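PDB 6BDJ: Tetur07g02040 from Tetranychus urticae, which probably cleaves the aromatic ring of catechol-type compounds between the two hydroxyl-bearing carbons, as an iron(III)-dependent intradiol dioxygenase inserting both oxygen atoms of O2. Local coordinates for residues A[83-96]-A[139-153]. Sequence-based numbering, arbitrary orientation. Where two conformers were deposited one is given.
With FE (Fe (III) ion), chain C.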
# COMPACT_ATOMS: atom_id res chain seq x y z
N ALA A 83 -5.45 -10.01 12.18
CA ALA A 83 -5.96 -8.94 11.30
C ALA A 83 -5.59 -9.25 9.84
O ALA A 83 -4.44 -9.62 9.56
CB ALA A 83 -5.38 -7.59 11.71
N LYS A 84 -6.55 -9.11 8.93
CA LYS A 84 -6.30 -9.27 7.50
C LYS A 84 -5.75 -7.96 6.97
O LYS A 84 -6.41 -6.92 7.09
CB LYS A 84 -7.57 -9.64 6.74
CG LYS A 84 -7.80 -11.15 6.66
CD LYS A 84 -9.26 -11.50 6.39
CE LYS A 84 -9.68 -11.08 4.99
NZ LYS A 84 -10.90 -11.82 4.56
N VAL A 85 -4.55 -7.99 6.39
CA VAL A 85 -3.97 -6.81 5.73
C VAL A 85 -3.99 -7.02 4.24
O VAL A 85 -3.42 -7.98 3.75
CB VAL A 85 -2.52 -6.61 6.13
CG1 VAL A 85 -1.95 -5.36 5.46
CG2 VAL A 85 -2.39 -6.54 7.65
N TYR A 86 -4.66 -6.10 3.54
CA TYR A 86 -4.61 -6.04 2.11
C TYR A 86 -3.67 -4.96 1.63
O TYR A 86 -3.69 -3.85 2.14
CB TYR A 86 -5.97 -5.67 1.55
CG TYR A 86 -7.12 -6.59 1.87
CD1 TYR A 86 -7.69 -6.60 3.14
CD2 TYR A 86 -7.67 -7.43 0.89
CE1 TYR A 86 -8.76 -7.42 3.44
CE2 TYR A 86 -8.75 -8.26 1.19
CZ TYR A 86 -9.30 -8.23 2.47
OH TYR A 86 -10.39 -8.99 2.82
N ILE A 87 -2.86 -5.24 0.62
CA ILE A 87 -2.20 -4.18 -0.13
C ILE A 87 -2.53 -4.27 -1.60
O ILE A 87 -2.90 -5.32 -2.11
CB ILE A 87 -0.68 -4.14 0.09
CG1 ILE A 87 0.01 -5.43 -0.38
CG2 ILE A 87 -0.38 -3.98 1.58
CD1 ILE A 87 1.52 -5.27 -0.39
N TRP A 88 -2.45 -3.12 -2.25
CA TRP A 88 -2.54 -3.04 -3.69
C TRP A 88 -1.81 -1.82 -4.16
O TRP A 88 -1.69 -0.80 -3.45
CB TRP A 88 -3.99 -3.07 -4.21
CG TRP A 88 -4.88 -1.84 -3.86
CD1 TRP A 88 -5.37 -0.88 -4.73
CD2 TRP A 88 -5.42 -1.53 -2.59
NE1 TRP A 88 -6.17 0.00 -4.06
CE2 TRP A 88 -6.21 -0.35 -2.74
CE3 TRP A 88 -5.31 -2.09 -1.32
CZ2 TRP A 88 -6.89 0.25 -1.67
CZ3 TRP A 88 -5.99 -1.50 -0.26
CH2 TRP A 88 -6.76 -0.34 -0.44
N GLN A 89 -1.26 -1.94 -5.36
CA GLN A 89 -0.36 -0.92 -5.89
C GLN A 89 -0.32 -1.03 -7.42
O GLN A 89 -0.60 -2.08 -8.00
CB GLN A 89 1.03 -1.11 -5.31
CG GLN A 89 1.72 -2.37 -5.81
CD GLN A 89 3.09 -2.59 -5.21
OE1 GLN A 89 3.22 -2.99 -4.06
NE2 GLN A 89 4.12 -2.39 -6.01
N PRO A 90 0.09 0.04 -8.09
CA PRO A 90 0.28 -0.08 -9.54
C PRO A 90 1.61 -0.66 -9.94
O PRO A 90 2.59 -0.56 -9.18
CB PRO A 90 0.20 1.35 -10.00
CG PRO A 90 0.71 2.16 -8.86
CD PRO A 90 0.47 1.37 -7.60
N ASP A 91 1.68 -1.23 -11.14
CA ASP A 91 2.96 -1.68 -11.70
C ASP A 91 3.86 -0.50 -12.09
O ASP A 91 3.45 0.66 -11.97
CB ASP A 91 2.75 -2.71 -12.84
CG ASP A 91 2.41 -2.11 -14.19
OD1 ASP A 91 2.42 -0.89 -14.38
OD2 ASP A 91 2.16 -2.90 -15.10
N TYR A 92 5.06 -0.79 -12.58
CA TYR A 92 6.03 0.26 -12.90
C TYR A 92 5.53 1.37 -13.81
O TYR A 92 5.98 2.49 -13.67
CB TYR A 92 7.32 -0.34 -13.48
CG TYR A 92 7.26 -0.60 -14.95
CD1 TYR A 92 7.58 0.41 -15.88
CD2 TYR A 92 6.83 -1.84 -15.44
CE1 TYR A 92 7.52 0.17 -17.23
CE2 TYR A 92 6.78 -2.09 -16.80
CZ TYR A 92 7.12 -1.07 -17.69
OH TYR A 92 7.03 -1.30 -19.02
N SER A 93 4.60 1.08 -14.72
CA SER A 93 4.05 2.11 -15.61
C SER A 93 2.73 2.70 -15.13
O SER A 93 2.05 3.40 -15.86
CB SER A 93 3.86 1.49 -16.98
OG SER A 93 2.85 0.52 -16.92
N GLY A 94 2.35 2.40 -13.89
CA GLY A 94 1.17 2.97 -13.26
C GLY A 94 -0.17 2.30 -13.46
O GLY A 94 -1.20 2.96 -13.27
N ILE A 95 -0.16 1.02 -13.86
CA ILE A 95 -1.38 0.28 -14.13
C ILE A 95 -1.78 -0.55 -12.90
O ILE A 95 -0.93 -1.16 -12.26
CB ILE A 95 -1.18 -0.68 -15.32
CG1 ILE A 95 -0.86 0.09 -16.61
CG2 ILE A 95 -2.41 -1.53 -15.55
CD1 ILE A 95 -1.81 1.22 -16.98
N TYR A 96 -3.07 -0.52 -12.58
CA TYR A 96 -3.64 -1.35 -11.54
C TYR A 96 -4.32 -2.54 -12.18
O TYR A 96 -5.11 -2.38 -13.11
CB TYR A 96 -4.69 -0.58 -10.75
CG TYR A 96 -4.11 0.38 -9.75
CD1 TYR A 96 -3.80 -0.04 -8.48
CD2 TYR A 96 -3.85 1.70 -10.09
CE1 TYR A 96 -3.28 0.84 -7.54
CE2 TYR A 96 -3.34 2.60 -9.16
CZ TYR A 96 -3.06 2.16 -7.87
OH TYR A 96 -2.51 3.03 -6.97
N GLY A 139 5.15 1.81 -9.35
CA GLY A 139 5.16 2.92 -10.30
C GLY A 139 4.17 3.95 -9.77
O GLY A 139 3.80 3.94 -8.59
N HIS A 140 3.74 4.85 -10.62
CA HIS A 140 2.72 5.78 -10.21
C HIS A 140 1.99 6.31 -11.36
O HIS A 140 2.47 6.36 -12.50
CB HIS A 140 3.32 6.99 -9.48
CG HIS A 140 4.44 7.65 -10.23
ND1 HIS A 140 4.24 8.69 -11.11
CD2 HIS A 140 5.77 7.39 -10.24
CE1 HIS A 140 5.41 9.05 -11.62
NE2 HIS A 140 6.35 8.28 -11.10
N TYR A 141 0.87 6.93 -11.01
CA TYR A 141 -0.00 7.60 -11.92
C TYR A 141 0.51 9.01 -12.19
O TYR A 141 1.51 9.43 -11.60
CB TYR A 141 -1.35 7.73 -11.21
CG TYR A 141 -2.41 6.83 -11.73
CD1 TYR A 141 -2.22 5.47 -11.73
CD2 TYR A 141 -3.60 7.33 -12.22
CE1 TYR A 141 -3.20 4.62 -12.20
CE2 TYR A 141 -4.57 6.49 -12.70
CZ TYR A 141 -4.36 5.13 -12.69
OH TYR A 141 -5.31 4.24 -13.16
N PRO A 142 -0.22 9.76 -13.08
CA PRO A 142 0.01 11.18 -13.26
C PRO A 142 -0.92 11.88 -12.28
O PRO A 142 -2.09 11.48 -12.13
CB PRO A 142 -0.45 11.41 -14.72
CG PRO A 142 -1.47 10.33 -14.98
CD PRO A 142 -1.39 9.33 -13.90
N GLY A 143 -0.41 12.87 -11.57
CA GLY A 143 -1.22 13.54 -10.55
C GLY A 143 -1.21 12.81 -9.21
O GLY A 143 -2.06 13.08 -8.36
N ARG A 144 -0.27 11.88 -9.05
CA ARG A 144 -0.08 11.16 -7.80
C ARG A 144 1.39 10.83 -7.60
O ARG A 144 2.13 10.52 -8.53
CB ARG A 144 -0.86 9.84 -7.77
CG ARG A 144 -2.37 9.99 -7.64
CD ARG A 144 -2.81 10.71 -6.36
NE ARG A 144 -2.01 10.41 -5.17
CZ ARG A 144 -2.29 9.47 -4.26
NH1 ARG A 144 -1.49 9.31 -3.22
NH2 ARG A 144 -3.37 8.69 -4.38
N THR A 145 1.80 10.86 -6.34
CA THR A 145 3.13 10.48 -5.94
C THR A 145 3.13 8.95 -5.74
O THR A 145 2.06 8.35 -5.51
CB THR A 145 3.53 11.26 -4.67
OG1 THR A 145 4.85 10.89 -4.25
CG2 THR A 145 2.49 11.10 -3.53
N PRO A 146 4.31 8.30 -5.82
CA PRO A 146 4.30 6.83 -5.72
C PRO A 146 3.85 6.37 -4.34
O PRO A 146 4.21 6.98 -3.34
CB PRO A 146 5.77 6.44 -5.96
CG PRO A 146 6.37 7.59 -6.67
CD PRO A 146 5.64 8.81 -6.19
N HIS A 147 3.07 5.32 -4.30
CA HIS A 147 2.56 4.79 -3.05
C HIS A 147 2.04 3.40 -3.20
O HIS A 147 1.79 2.93 -4.31
CB HIS A 147 1.40 5.63 -2.59
CG HIS A 147 0.29 5.69 -3.59
ND1 HIS A 147 0.31 6.54 -4.67
CD2 HIS A 147 -0.85 4.98 -3.69
CE1 HIS A 147 -0.80 6.40 -5.36
NE2 HIS A 147 -1.50 5.41 -4.83
N ILE A 148 1.84 2.76 -2.04
CA ILE A 148 1.17 1.48 -1.95
C ILE A 148 -0.01 1.67 -1.02
O ILE A 148 0.14 2.20 0.10
CB ILE A 148 2.09 0.41 -1.35
CG1 ILE A 148 3.28 0.14 -2.29
CG2 ILE A 148 1.33 -0.91 -1.11
CD1 ILE A 148 4.40 -0.73 -1.70
N HIS A 149 -1.18 1.21 -1.45
CA HIS A 149 -2.33 1.22 -0.59
C HIS A 149 -2.37 0.05 0.34
O HIS A 149 -1.84 -1.02 0.01
CB HIS A 149 -3.59 1.11 -1.38
CG HIS A 149 -3.84 2.24 -2.29
ND1 HIS A 149 -4.68 3.29 -1.95
CD2 HIS A 149 -3.42 2.48 -3.55
CE1 HIS A 149 -4.75 4.13 -2.97
NE2 HIS A 149 -4.00 3.65 -3.94
N TYR A 150 -3.11 0.21 1.44
CA TYR A 150 -3.34 -0.87 2.38
C TYR A 150 -4.66 -0.66 3.10
O TYR A 150 -5.09 0.48 3.32
CB TYR A 150 -2.19 -1.01 3.39
CG TYR A 150 -2.16 0.03 4.47
CD1 TYR A 150 -1.50 1.24 4.29
CD2 TYR A 150 -2.78 -0.19 5.68
CE1 TYR A 150 -1.48 2.20 5.30
CE2 TYR A 150 -2.78 0.76 6.68
CZ TYR A 150 -2.13 1.96 6.49
OH TYR A 150 -2.14 2.90 7.51
N ARG A 151 -5.30 -1.76 3.44
CA ARG A 151 -6.56 -1.76 4.14
C ARG A 151 -6.57 -2.93 5.09
O ARG A 151 -6.14 -4.03 4.72
CB ARG A 151 -7.69 -1.87 3.12
CG ARG A 151 -9.03 -2.26 3.68
CD ARG A 151 -10.13 -1.88 2.68
NE ARG A 151 -11.35 -2.60 2.96
CZ ARG A 151 -12.57 -2.36 2.47
NH1 ARG A 151 -12.83 -1.32 1.67
NH2 ARG A 151 -13.57 -3.17 2.83
N ILE A 152 -7.02 -2.70 6.31
CA ILE A 152 -6.96 -3.69 7.39
C ILE A 152 -8.33 -4.02 7.93
O ILE A 152 -9.07 -3.13 8.35
CB ILE A 152 -6.08 -3.22 8.55
CG1 ILE A 152 -4.70 -2.84 7.99
CG2 ILE A 152 -5.95 -4.31 9.60
CD1 ILE A 152 -3.84 -2.06 8.94
N HIS A 153 -8.64 -5.31 7.97
CA HIS A 153 -9.86 -5.80 8.59
C HIS A 153 -9.49 -6.48 9.87
O HIS A 153 -8.55 -7.29 9.89
CB HIS A 153 -10.60 -6.78 7.71
CG HIS A 153 -11.04 -6.22 6.40
ND1 HIS A 153 -11.79 -6.95 5.50
CD2 HIS A 153 -10.87 -5.00 5.84
CE1 HIS A 153 -12.06 -6.21 4.44
NE2 HIS A 153 -11.50 -5.02 4.62
FE FE C . -3.43 4.48 -6.06
O HOH W 1 -5.57 4.60 -6.39
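Tyr96 from 83-96 and His147 and His149 from 139-153 close on one iron(III), the site of an intradiol dioxygenase. Tyr96 OH lies 1.9 Å from the metal, His149 NE2 2.3 Å and His147 NE2 2.5 Å, and a water is a further ligand. Tyr141, also an iron ligand of this protein, does not reach the metal in the conformer described. In the second shell, His147 ND1 gives a straight bond (168°) to Thr145 O, which, with the iron bond, helps fix the ring's rotation. The Trp88 five-membered ring lies in an offset stack on the His149 imidazole, planes 10° apart; CG of Trp88 stands between its backbone N and carbonyl carbon (chi1 67°), folding the indole over this cross-strand partner. With an alanine here, the His149 ring would probably lose its flat backing and be freer to tilt at the iron. Farther along, the Tyr86 edge points into the His153 face, and His153 NE2 accepts from Arg151 NE at 2.9 Å, in both planes; Arg151 also salt-bridges Glu42. Lys84-His153, Tyr86-Arg151 and Trp88-His149, the hydrogen-bonded pairs of antiparallel strands 84-88 and 148-153, share one face; Ile87 and Tyr150 pack on the other. Strand 120-124 flanks 84-88, strand 157-166 flanks 148-153.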